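Local coordinates for protein ubiquitin-conjugating enzyme E2 U (Homo sapiens, PDB 1YRV) that catalyses the covalent attachment of ubiquitin to other proteins, accepting it from an E1 enzyme as an E2 ubiquitin-conjugating enzyme, at residues Ile43-Val48 and Ser126-Leu131; Leu74-Thr79 and Ala85-Lys90; Pro107-Leu112 and Gln132-Asn137. All coordinates share one frame; numbering follows the deposited sequence.

Contact 1 of 3, residues Ile43-Val48 and Ser126-Leu131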
loop_
_atom_site.group_PDB
_atom_site.type_symbol
_atom_site.label_atom_id
_atom_site.label_comp_id
_atom_site.label_asym_id
_atom_site.label_seq_id
_atom_site.Cartn_x
_atom_site.Cartn_y
_atom_site.Cartn_z
ATOM N N ILE A 43 -2.438 -1.101 11.415
ATOM C CA ILE A 43 -1.326 -1.050 10.496
ATOM C C ILE A 43 -0.067 -1.697 11.064
ATOM O O ILE A 43 0.403 -1.346 12.146
ATOM C CB ILE A 43 -1.040 0.398 10.127
ATOM C CG1 ILE A 43 -2.029 0.842 9.058
ATOM C CG2 ILE A 43 0.395 0.548 9.667
ATOM C CD1 ILE A 43 -2.430 2.241 9.186
ATOM N N THR A 44 0.479 -2.641 10.312
ATOM C CA THR A 44 1.678 -3.359 10.714
ATOM C C THR A 44 2.616 -3.353 9.539
ATOM O O THR A 44 2.190 -3.565 8.400
ATOM C CB THR A 44 1.352 -4.802 11.048
ATOM O OG1 THR A 44 0.196 -4.827 11.893
ATOM C CG2 THR A 44 2.513 -5.456 11.774
ATOM N N ALA A 45 3.889 -3.095 9.807
ATOM C CA ALA A 45 4.890 -3.051 8.745
ATOM C C ALA A 45 6.199 -3.516 9.329
ATOM O O ALA A 45 6.610 -3.072 10.394
ATOM C CB ALA A 45 5.015 -1.643 8.201
ATOM N N LYS A 46 6.841 -4.433 8.636
ATOM C CA LYS A 46 8.086 -4.967 9.132
ATOM C C LYS A 46 9.131 -5.072 8.029
ATOM O O LYS A 46 8.832 -5.547 6.931
ATOM C CB LYS A 46 7.813 -6.352 9.726
ATOM C CG LYS A 46 8.950 -6.944 10.537
ATOM C CD LYS A 46 9.141 -6.234 11.897
ATOM C CE LYS A 46 10.536 -6.558 12.455
ATOM N NZ LYS A 46 11.020 -7.905 11.937
ATOM N N PRO A 47 10.368 -4.602 8.295
ATOM C CA PRO A 47 11.435 -4.682 7.294
ATOM C C PRO A 47 11.728 -6.172 7.156
ATOM O O PRO A 47 11.886 -6.879 8.153
ATOM C CB PRO A 47 12.608 -3.975 7.960
ATOM C CG PRO A 47 12.017 -3.180 9.002
ATOM C CD PRO A 47 10.883 -4.003 9.530
ATOM N N VAL A 48 11.813 -6.651 5.932
ATOM C CA VAL A 48 12.074 -8.052 5.736
ATOM C C VAL A 48 13.455 -8.226 5.092
ATOM O O VAL A 48 13.734 -9.233 4.448
ATOM C CB VAL A 48 10.930 -8.667 4.894
ATOM C CG1 VAL A 48 11.051 -8.256 3.437
ATOM C CG2 VAL A 48 10.900 -10.155 5.076
ATOM N N SER A 126 3.017 7.980 6.141
ATOM C CA SER A 126 2.117 8.630 5.196
ATOM C C SER A 126 1.597 7.644 4.212
ATOM O O SER A 126 0.393 7.524 3.983
ATOM C CB SER A 126 2.840 9.697 4.387
ATOM O OG SER A 126 3.098 10.821 5.166
ATOM N N ILE A 127 2.544 6.967 3.585
ATOM C CA ILE A 127 2.250 5.962 2.586
ATOM C C ILE A 127 1.294 4.907 3.132
ATOM O O ILE A 127 0.377 4.475 2.446
ATOM C CB ILE A 127 3.544 5.280 2.159
ATOM C CG1 ILE A 127 4.542 6.361 1.666
ATOM C CG2 ILE A 127 3.212 4.165 1.188
ATOM C CD1 ILE A 127 5.889 5.816 1.291
ATOM N N LEU A 128 1.511 4.496 4.369
ATOM C CA LEU A 128 0.667 3.471 4.951
ATOM C C LEU A 128 -0.748 4.012 5.215
ATOM O O LEU A 128 -1.724 3.368 4.842
ATOM C CB LEU A 128 1.332 2.912 6.219
ATOM C CG LEU A 128 2.676 2.173 6.010
ATOM C CD1 LEU A 128 3.285 1.596 7.323
ATOM C CD2 LEU A 128 2.407 1.011 5.038
ATOM N N LEU A 129 -0.866 5.197 5.820
ATOM C CA LEU A 129 -2.182 5.767 6.074
ATOM C C LEU A 129 -2.837 6.091 4.749
ATOM O O LEU A 129 -4.013 5.784 4.553
ATOM C CB LEU A 129 -2.101 7.044 6.930
ATOM C CG LEU A 129 -1.366 6.948 8.291
ATOM C CD1 LEU A 129 -1.244 8.320 8.902
ATOM C CD2 LEU A 129 -2.100 5.984 9.257
ATOM N N ALA A 130 -2.106 6.695 3.814
ATOM C CA ALA A 130 -2.745 7.015 2.537
ATOM C C ALA A 130 -3.277 5.750 1.869
ATOM O O ALA A 130 -4.422 5.733 1.381
ATOM C CB ALA A 130 -1.777 7.758 1.580
ATOM N N LEU A 131 -2.462 4.697 1.843
ATOM C CA LEU A 131 -2.870 3.408 1.245
ATOM C C LEU A 131 -4.177 2.916 1.853
ATOM O O LEU A 131 -5.101 2.525 1.147
ATOM C CB LEU A 131 -1.784 2.347 1.480
ATOM C CG LEU A 131 -0.898 1.863 0.313
ATOM C CD1 LEU A 131 -0.643 2.954 -0.654
ATOM C CD2 LEU A 131 0.399 1.320 0.883
#
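In the UBC fold of E2 enzymes the four-stranded antiparallel meander packs one of its faces on the central helix, and here an outermost strand, 43-47, meets that helix, 124-135, through Ile43 and Ala45 against Leu128 and Leu129. The short axes pass 9.9 Å apart at 139°, so strand and helix run in roughly opposing senses and diverge; only the first half of the strand comes within touching distance, with the closest CA pair being Ile43 and Leu128 at 7.4 Å. Ile43 and Ala45 are alternate residues of the strand, and both send CB toward the helix.

Leu128 takes both neighbours on a single methyl. Its CD1 reaches the CB of Ala45 at 3.8 Å and CG2 of Ile43 at 3.9 Å, bridging two alternate positions on one face of the strand. Ile43 divides its branches between two helix residues. With chi1 at -80°, CG2 lies opposite the backbone N and faces Leu128, while CG1 swings beside that N and carries CD1 over to Leu129. There CD1 meets CD2 of Leu129 at 3.8 Å, methyl on methyl, the two side chains crossing at about a right angle.

Leu35 of helix 23-38 packs on both Ala45 and Leu128, and Tyr40 lies against Leu129. Along its inner edge the strand is bonded through its backbone to strand 54-60, Thr44 to Glu58 and Lys46 to Glu56.

All three contacts across the interface are methyl to methyl at ordinary van der Waals distance. With 174 Å² buried in total, this interface holds by shape and by exclusion of water; nothing directional crosses here, and the strand's orientation comes from its bonds to strand 54-60.

Contact 2 of 3, residues Leu74-Thr79 and Ala85-Lys90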
loop_
_atom_site.group_PDB
_atom_site.type_symbol
_atom_site.label_atom_id
_atom_site.label_comp_id
_atom_site.label_asym_id
_atom_site.label_seq_id
_atom_site.Cartn_x
_atom_site.Cartn_y
_atom_site.Cartn_z
ATOM N N LEU A 74 0.363 -6.536 1.697
ATOM C CA LEU A 74 1.207 -6.030 0.631
ATOM C C LEU A 74 2.693 -6.169 0.919
ATOM O O LEU A 74 3.104 -6.541 2.016
ATOM C CB LEU A 74 0.908 -4.539 0.476
ATOM C CG LEU A 74 -0.550 -4.116 0.473
ATOM C CD1 LEU A 74 -0.724 -2.762 1.145
ATOM C CD2 LEU A 74 -1.045 -4.098 -0.944
ATOM N N THR A 75 3.492 -5.888 -0.104
ATOM C CA THR A 75 4.930 -5.819 0.064
ATOM C C THR A 75 5.257 -4.441 -0.510
ATOM O O THR A 75 4.641 -3.987 -1.496
ATOM C CB THR A 75 5.753 -6.889 -0.721
ATOM O OG1 THR A 75 5.551 -6.711 -2.121
ATOM C CG2 THR A 75 5.390 -8.276 -0.310
ATOM N N ILE A 76 6.221 -3.766 0.109
ATOM C CA ILE A 76 6.632 -2.441 -0.362
ATOM C C ILE A 76 8.141 -2.477 -0.621
ATOM O O ILE A 76 8.935 -2.735 0.290
ATOM C CB ILE A 76 6.301 -1.348 0.692
ATOM C CG1 ILE A 76 4.787 -1.358 0.967
ATOM C CG2 ILE A 76 6.782 0.022 0.214
ATOM C CD1 ILE A 76 4.331 -0.254 1.861
ATOM N N HIS A 77 8.520 -2.255 -1.870
ATOM C CA HIS A 77 9.908 -2.248 -2.246
ATOM C C HIS A 77 10.398 -0.840 -2.519
ATOM O O HIS A 77 9.980 -0.193 -3.471
ATOM C CB HIS A 77 10.117 -3.096 -3.486
ATOM C CG HIS A 77 11.381 -2.774 -4.218
ATOM N ND1 HIS A 77 12.630 -3.059 -3.709
ATOM C CD2 HIS A 77 11.590 -2.147 -5.400
ATOM C CE1 HIS A 77 13.554 -2.622 -4.545
ATOM N NE2 HIS A 77 12.950 -2.064 -5.578
ATOM N N PHE A 78 11.247 -0.358 -1.625
ATOM C CA PHE A 78 11.888 0.939 -1.781
ATOM C C PHE A 78 13.181 0.734 -2.582
ATOM O O PHE A 78 13.689 -0.394 -2.697
ATOM C CB PHE A 78 12.273 1.515 -0.435
ATOM C CG PHE A 78 11.108 1.931 0.379
ATOM C CD1 PHE A 78 10.541 1.057 1.293
ATOM C CD2 PHE A 78 10.570 3.217 0.239
ATOM C CE1 PHE A 78 9.453 1.456 2.062
ATOM C CE2 PHE A 78 9.472 3.634 1.001
ATOM C CZ PHE A 78 8.906 2.767 1.921
ATOM N N THR A 79 13.702 1.824 -3.123
ATOM C CA THR A 79 14.945 1.819 -3.870
ATOM C C THR A 79 15.925 2.827 -3.214
ATOM O O THR A 79 15.521 3.703 -2.434
ATOM C CB THR A 79 14.725 2.302 -5.293
ATOM O OG1 THR A 79 14.388 3.700 -5.257
ATOM C CG2 THR A 79 13.618 1.515 -5.974
ATOM N N ALA A 85 12.041 9.095 -5.073
ATOM C CA ALA A 85 11.191 8.186 -5.818
ATOM C C ALA A 85 10.323 7.353 -4.899
ATOM O O ALA A 85 10.762 6.946 -3.814
ATOM C CB ALA A 85 12.047 7.254 -6.655
ATOM N N PRO A 86 9.091 7.051 -5.350
ATOM C CA PRO A 86 8.121 6.244 -4.591
ATOM C C PRO A 86 8.479 4.765 -4.513
ATOM O O PRO A 86 9.102 4.212 -5.410
ATOM C CB PRO A 86 6.801 6.440 -5.357
ATOM C CG PRO A 86 7.269 6.670 -6.818
ATOM C CD PRO A 86 8.471 7.609 -6.577
ATOM N N PRO A 87 8.087 4.094 -3.425
ATOM C CA PRO A 87 8.420 2.672 -3.366
ATOM C C PRO A 87 7.513 1.957 -4.368
ATOM O O PRO A 87 6.658 2.589 -4.996
ATOM C CB PRO A 87 8.100 2.289 -1.904
ATOM C CG PRO A 87 6.980 3.235 -1.536
ATOM C CD PRO A 87 7.367 4.550 -2.222
ATOM N N VAL A 88 7.727 0.668 -4.575
ATOM C CA VAL A 88 6.831 -0.073 -5.452
ATOM C C VAL A 88 5.976 -0.931 -4.510
ATOM O O VAL A 88 6.504 -1.721 -3.717
ATOM C CB VAL A 88 7.559 -1.035 -6.391
ATOM C CG1 VAL A 88 6.524 -1.904 -7.111
ATOM C CG2 VAL A 88 8.411 -0.268 -7.419
ATOM N N VAL A 89 4.665 -0.775 -4.593
ATOM C CA VAL A 89 3.767 -1.535 -3.738
ATOM C C VAL A 89 3.047 -2.594 -4.582
ATOM O O VAL A 89 2.562 -2.322 -5.695
ATOM C CB VAL A 89 2.703 -0.598 -3.053
ATOM C CG1 VAL A 89 1.651 -1.426 -2.328
ATOM C CG2 VAL A 89 3.384 0.356 -2.077
ATOM N N LYS A 90 3.001 -3.801 -4.041
ATOM C CA LYS A 90 2.327 -4.886 -4.701
ATOM C C LYS A 90 1.541 -5.717 -3.724
ATOM O O LYS A 90 1.942 -5.895 -2.568
ATOM C CB LYS A 90 3.321 -5.781 -5.415
ATOM C CG LYS A 90 3.865 -5.170 -6.676
ATOM C CD LYS A 90 4.986 -6.019 -7.253
ATOM C CE LYS A 90 5.542 -5.378 -8.528
ATOM N NZ LYS A 90 4.430 -5.134 -9.543
HETATM O O HOH W 1 6.536 -4.539 -3.935
HETATM O O HOH W 2 12.010 4.373 -3.543
#
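The beta hairpin formed by strands 71-77 and 88-91 brings Thr75 and His77 opposite Lys90 and Val88, completing one edge of the antiparallel UBC sheet. The short axes lie 4.7 Å apart.

Two hydrogen-bonded pairs satisfy four amides and four carbonyls. Thr75 N gives to Lys90 O at 2.9 Å, and Lys90 N returns a bond to Thr75 O. Both are nearly straight, with an N-H...O angle of 160° in the first. The pair nearer the turn is shorter: Val88 N to His77 O spans 2.7 Å, with the donor tilted 30° from the carbonyl plane, and His77 N answers to Val88 O. The latter oxygen also accepts from water 1 at 2.8 Å, a water that is hydrogen-bonded to Thr75 OG1 as well. Beyond the strands, water 2 bridges the segments, accepting from Thr79 N and donating to Ala85 O. Two polar side chains find partners outside the hairpin: His77 ND1 with Glu54 OE2, and Thr79 OG1 with Glu81 N.

Between the two bonded pairs sits the non-hydrogen-bonded pair Ile76 and Val89, whose side chains lie side by side on the face covered by helix 124-135; CG1 of Ile76 meets CG2 of Val89 at 3.8 Å. Leu74 and Pro87 extend this apolar face, and Trp55 and Tyr82 meet the Phe78 ring. Ile76 CG2, opposite its own backbone N, lies 3.4 Å from Pro87 CB, tighter than usual van der Waals contact. That CB also stands 3.6 Å from the centroid of the Phe78 ring and 21° off its normal, a CH-pi contact over the face.

Contact 3 of 3, residues Pro107-Leu112 and Gln132-Asn137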
loop_
_atom_site.group_PDB
_atom_site.type_symbol
_atom_site.label_atom_id
_atom_site.label_comp_id
_atom_site.label_asym_id
_atom_site.label_seq_id
_atom_site.Cartn_x
_atom_site.Cartn_y
_atom_site.Cartn_z
ATOM N N PRO A 107 -1.504 -1.749 -7.073
ATOM C CA PRO A 107 -2.580 -0.772 -6.884
ATOM C C PRO A 107 -2.367 0.542 -7.639
ATOM O O PRO A 107 -1.314 1.119 -7.530
ATOM C CB PRO A 107 -2.572 -0.561 -5.382
ATOM C CG PRO A 107 -1.120 -0.713 -5.029
ATOM C CD PRO A 107 -0.669 -1.880 -5.863
ATOM N N CYS A 108 -3.363 1.009 -8.382
ATOM C CA CYS A 108 -3.260 2.259 -9.115
ATOM C C CYS A 108 -3.449 3.409 -8.148
ATOM O O CYS A 108 -4.575 3.767 -7.787
ATOM C CB CYS A 108 -4.332 2.358 -10.183
ATOM S SG CYS A 108 -4.278 1.051 -11.403
ATOM N N ILE A 109 -2.332 3.983 -7.734
ATOM C CA ILE A 109 -2.334 5.076 -6.792
ATOM C C ILE A 109 -1.567 6.196 -7.438
ATOM O O ILE A 109 -0.424 6.004 -7.841
ATOM C CB ILE A 109 -1.590 4.692 -5.505
ATOM C CG1 ILE A 109 -2.259 3.485 -4.856
ATOM C CG2 ILE A 109 -1.536 5.891 -4.568
ATOM C CD1 ILE A 109 -3.723 3.684 -4.568
ATOM N N ASP A 110 -2.163 7.369 -7.512
ATOM C CA ASP A 110 -1.473 8.494 -8.129
ATOM C C ASP A 110 -0.050 8.813 -7.681
ATOM O O ASP A 110 0.867 8.840 -8.507
ATOM C CB ASP A 110 -2.313 9.753 -7.999
ATOM C CG ASP A 110 -3.435 9.758 -8.966
ATOM O OD1 ASP A 110 -3.725 10.844 -9.548
ATOM O OD2 ASP A 110 -4.031 8.655 -9.143
ATOM N N PHE A 111 0.119 9.077 -6.388
ATOM C CA PHE A 111 1.420 9.423 -5.852
ATOM C C PHE A 111 2.433 8.316 -5.997
ATOM O O PHE A 111 3.608 8.490 -5.676
ATOM C CB PHE A 111 1.311 9.854 -4.392
ATOM C CG PHE A 111 1.105 8.730 -3.427
ATOM C CD1 PHE A 111 2.181 7.985 -2.948
ATOM C CD2 PHE A 111 -0.165 8.453 -2.946
ATOM C CE1 PHE A 111 1.991 6.959 -1.977
ATOM C CE2 PHE A 111 -0.380 7.437 -1.982
ATOM C CZ PHE A 111 0.703 6.693 -1.500
ATOM N N LEU A 112 1.982 7.190 -6.530
ATOM C CA LEU A 112 2.863 6.069 -6.723
ATOM C C LEU A 112 3.193 5.890 -8.181
ATOM O O LEU A 112 4.295 5.463 -8.524
ATOM C CB LEU A 112 2.230 4.795 -6.185
ATOM C CG LEU A 112 2.181 4.599 -4.672
ATOM C CD1 LEU A 112 1.704 3.187 -4.463
ATOM C CD2 LEU A 112 3.567 4.774 -4.001
ATOM N N GLN A 132 -4.236 2.918 3.172
ATOM C CA GLN A 132 -5.435 2.488 3.864
ATOM C C GLN A 132 -6.673 3.201 3.352
ATOM O O GLN A 132 -7.622 2.559 2.958
ATOM C CB GLN A 132 -5.284 2.729 5.360
ATOM C CG GLN A 132 -6.476 2.284 6.139
ATOM C CD GLN A 132 -6.263 2.397 7.645
ATOM O OE1 GLN A 132 -6.281 3.489 8.212
ATOM N NE2 GLN A 132 -6.027 1.263 8.292
ATOM N N VAL A 133 -6.651 4.526 3.327
ATOM C CA VAL A 133 -7.814 5.257 2.866
ATOM C C VAL A 133 -8.155 5.043 1.408
ATOM O O VAL A 133 -9.315 4.800 1.066
ATOM C CB VAL A 133 -7.652 6.745 3.079
ATOM C CG1 VAL A 133 -8.897 7.472 2.583
ATOM C CG2 VAL A 133 -7.409 7.019 4.566
ATOM N N MET A 134 -7.147 5.134 0.552
ATOM C CA MET A 134 -7.339 4.973 -0.869
ATOM C C MET A 134 -7.807 3.578 -1.225
ATOM O O MET A 134 -8.771 3.424 -1.946
ATOM C CB MET A 134 -6.035 5.303 -1.617
ATOM C CG MET A 134 -5.434 6.695 -1.314
ATOM S SD MET A 134 -4.202 7.367 -2.570
ATOM C CE MET A 134 -3.821 9.075 -1.775
ATOM N N LEU A 135 -7.140 2.556 -0.715
ATOM C CA LEU A 135 -7.546 1.205 -1.064
ATOM C C LEU A 135 -8.951 0.845 -0.523
ATOM O O LEU A 135 -9.575 -0.144 -0.961
ATOM C CB LEU A 135 -6.494 0.193 -0.593
ATOM C CG LEU A 135 -5.255 0.117 -1.501
ATOM C CD1 LEU A 135 -4.068 -0.456 -0.735
ATOM C CD2 LEU A 135 -5.544 -0.717 -2.757
ATOM N N SER A 136 -9.461 1.655 0.401
ATOM C CA SER A 136 -10.796 1.427 0.945
ATOM C C SER A 136 -11.832 2.309 0.254
ATOM O O SER A 136 -12.997 2.293 0.627
ATOM C CB SER A 136 -10.815 1.712 2.439
ATOM O OG SER A 136 -9.917 0.858 3.095
ATOM N N ASN A 137 -11.400 3.067 -0.747
ATOM C CA ASN A 137 -12.276 3.963 -1.471
ATOM C C ASN A 137 -11.873 4.022 -2.915
ATOM O O ASN A 137 -11.233 4.968 -3.355
ATOM C CB ASN A 137 -12.226 5.369 -0.878
ATOM C CG ASN A 137 -12.703 5.397 0.557
ATOM O OD1 ASN A 137 -13.848 5.034 0.846
ATOM N ND2 ASN A 137 -11.824 5.796 1.470
#
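The carbonyl oxygen of Gln132 is gripped by Ser136 at the end of helix 124-135, where this helix packs against the segment carrying the predicted thioester cysteine, Cys108. Ser136 OG donates to Gln132 O at 2.9 Å, tilted 21° from the carbonyl plane, and the Ser136 amide adds a weak, longer bond. The same hydroxyl is hydrogen-bonded to the amide of Leu62, and His97 NE2 to Leu135 O, which ties the helix end to the loops around it.

The contact proper is carried by Met134. Its CB points toward segment 107-112 and its chain, extended beyond CG, lays SD against CG2 of Ile109 at 3.6 Å. CE then goes on to the rim of the Phe111 ring, 3.8 Å from CE2. The sulfur is 5.1 Å from the ring centroid and 79° off the ring normal, a Met-aromatic contact at the edge. Phe111 holds CG between its backbone N and carbonyl carbon (chi1 76°), a cramped setting that turns the ring back toward the helix, where Ala130 and Leu131 also touch it; Tyr122 stacks on the ring. Further along, Leu135 CD2 meets CB of Pro107 at 4.0 Å, while Val89 and Phe91 of strand 88-91 flank that pair.

Ile109 follows Cys108 and occupies the N-cap position of helix 110-113. Across the interface every contact is apolar or sulfur-mediated, so the residues either side of the cysteine are buried while Cys108 itself is exposed and makes no contact with 132-137. This is consistent with a segment anchored by the buried neighbours of Cys108, leaving that residue exposed.

In the fold
Contacts 1 and 3 share helix 124-135, contact 1 using its middle and contact 3 its end, while contact 2 packs against the same helix through Ile76 on Leu128 and Pro87 on Ile127. Contact 3 is the most buried; contacts 1 and 2 are partly so, each with a side at the sheet's edge. Contact 2 joins neighbouring strands and combines backbone hydrogen bonds and bridging waters with an apolar inner face, whereas contacts 1 and 3 join a helix to other elements by apolar side chains. Phe111 of contact 3 reaches Ala130 and Leu131 of contact 1, and Val89 of contact 2 abuts Pro107, linking sheet, helix and the predicted active-site segment.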